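Local coordinates for protein tRNA uridine(34) acetyltransferase (Methanocaldococcus infernus, PDB 6IA8) that forms 5-carboxymethyluridine at wobble position 34 of tRNAs, using acetyl-CoA and S-adenosyl-L-methionine, at residues I496-R499 against E500-R503. Sequence-based numbering, arbitrary orientation.
Sequences IGVR and EYYR. With SO4 (sulfate ion), chain G; SO4 (sulfate ion), chain D.
Val498 leans on two tyrosines of the short helix that starts just after it. Its CG1, anti to the backbone N (chi1 -167°), reaches CE2 of Tyr502 at 3.5 Å and lies beside CB of Tyr501. CD2 of Tyr501 sits over the centre of one face of the Tyr502 ring. At the first turn, Val498 O accepts two weak hydrogen bonds, from Tyr501 N (2.9 Å) and Tyr502 N (3.5 Å). A water bridges the turn, giving a hydrogen bond to Ile496 O and taking one from Glu500 N at 3.0 Å.

On another side of the helix, Arg503 N bonds to Arg499 O at 2.9 Å. The extended Arg503 side chain brings one guanidinium face over CB of Arg499. Arg503 NE donates in plane to O1 of a sulfate (chain G), 2.8 Å away and fairly straight at 162°. Arg503 NH1 makes a long salt bridge to Glu500 and pairs with Glu179, which also holds Arg499. An alanine in place of Arg503 would probably leave Glu179 with Arg499 as its partner here and remove the guanidinium that lies over Arg499 CB. Tyr501 OH donates to O3 of a second sulfate (chain D), which also accepts hydrogen bonds from the backbone N of Gly468, Gly470 and Arg471. Both sulfates probably come from the crystallisation liquor. Gly470 and Arg471 bind acetyl-CoA by similarity, so the second may occupy the place of an acetyl-CoA phosphate. Tyr502 is likewise an acetyl-CoA residue by similarity.

Helix 499-504 follows strand 489-492 in the GNAT domain. Both tyrosines touch Leu446 of strand 440-448, Tyr502 and both arginines meet Met514 of strand 513-517, and Val498 touches Val186 of strand 184-192 in the radical SAM core.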
# COMPACT_ATOMS: atom_id res chain seq x y z
N ILE A 496 -8.74 11.36 4.27
CA ILE A 496 -9.37 12.50 4.94
C ILE A 496 -9.03 13.79 4.21
O ILE A 496 -9.90 14.63 3.95
CB ILE A 496 -8.94 12.54 6.42
CG1 ILE A 496 -9.43 11.27 7.13
CG2 ILE A 496 -9.45 13.80 7.08
CD1 ILE A 496 -8.65 10.94 8.42
N GLY A 497 -7.74 13.98 3.87
CA GLY A 497 -7.29 15.21 3.26
C GLY A 497 -7.51 15.31 1.77
O GLY A 497 -7.08 16.28 1.15
N VAL A 498 -8.19 14.34 1.17
CA VAL A 498 -8.50 14.34 -0.26
C VAL A 498 -9.99 14.54 -0.53
O VAL A 498 -10.38 14.68 -1.70
CB VAL A 498 -8.02 13.03 -0.93
CG1 VAL A 498 -8.05 13.16 -2.46
CG2 VAL A 498 -6.65 12.63 -0.46
N ARG A 499 -10.83 14.52 0.50
CA ARG A 499 -12.26 14.64 0.29
C ARG A 499 -12.59 15.88 -0.52
O ARG A 499 -13.46 15.86 -1.39
CB ARG A 499 -12.97 14.65 1.65
CG ARG A 499 -12.84 13.30 2.38
CD ARG A 499 -13.40 13.34 3.80
NE ARG A 499 -13.37 12.03 4.43
CZ ARG A 499 -13.43 11.81 5.74
NH1 ARG A 499 -13.53 12.84 6.58
NH2 ARG A 499 -13.38 10.58 6.22
N GLU A 500 -11.88 16.98 -0.24
CA GLU A 500 -12.15 18.24 -0.93
C GLU A 500 -11.98 18.08 -2.44
O GLU A 500 -12.73 18.65 -3.22
CB GLU A 500 -11.23 19.35 -0.40
CG GLU A 500 -11.70 20.75 -0.72
CD GLU A 500 -13.06 21.05 -0.12
OE1 GLU A 500 -14.04 21.18 -0.90
OE2 GLU A 500 -13.16 21.15 1.12
N TYR A 501 -11.00 17.27 -2.85
CA TYR A 501 -10.76 17.05 -4.27
C TYR A 501 -11.97 16.40 -4.93
O TYR A 501 -12.38 16.82 -6.02
CB TYR A 501 -9.53 16.16 -4.46
CG TYR A 501 -9.23 15.78 -5.90
CD1 TYR A 501 -8.47 16.61 -6.72
CD2 TYR A 501 -9.72 14.61 -6.44
CE1 TYR A 501 -8.20 16.26 -8.05
CE2 TYR A 501 -9.45 14.24 -7.76
CZ TYR A 501 -8.70 15.08 -8.56
OH TYR A 501 -8.43 14.72 -9.86
N TYR A 502 -12.56 15.40 -4.28
CA TYR A 502 -13.73 14.75 -4.85
C TYR A 502 -14.98 15.62 -4.78
O TYR A 502 -15.86 15.52 -5.64
CB TYR A 502 -13.94 13.39 -4.16
CG TYR A 502 -12.76 12.44 -4.45
CD1 TYR A 502 -12.59 11.88 -5.69
CD2 TYR A 502 -11.79 12.16 -3.48
CE1 TYR A 502 -11.51 11.06 -5.98
CE2 TYR A 502 -10.70 11.35 -3.75
CZ TYR A 502 -10.58 10.79 -5.01
OH TYR A 502 -9.52 9.97 -5.31
N ARG A 503 -15.07 16.49 -3.78
CA ARG A 503 -16.18 17.43 -3.76
C ARG A 503 -16.16 18.31 -5.00
O ARG A 503 -17.21 18.57 -5.59
CB ARG A 503 -16.15 18.29 -2.50
CG ARG A 503 -16.45 17.52 -1.24
CD ARG A 503 -16.74 18.46 -0.03
NE ARG A 503 -16.99 17.66 1.17
CZ ARG A 503 -16.11 17.45 2.14
NH1 ARG A 503 -14.90 18.01 2.08
NH2 ARG A 503 -16.44 16.69 3.18
S SO4 G . -20.34 16.84 1.77
O1 SO4 G . -19.29 15.98 1.22
O2 SO4 G . -20.61 17.91 0.81
O3 SO4 G . -19.88 17.41 3.03
O4 SO4 G . -21.55 16.07 2.00
S SO4 D . -6.08 16.45 -12.19
O1 SO4 D . -7.19 16.08 -13.10
O2 SO4 D . -5.42 17.64 -12.80
O3 SO4 D . -6.63 16.76 -10.87
O4 SO4 D . -5.11 15.35 -12.12
O HOH W 1 -10.08 17.23 2.12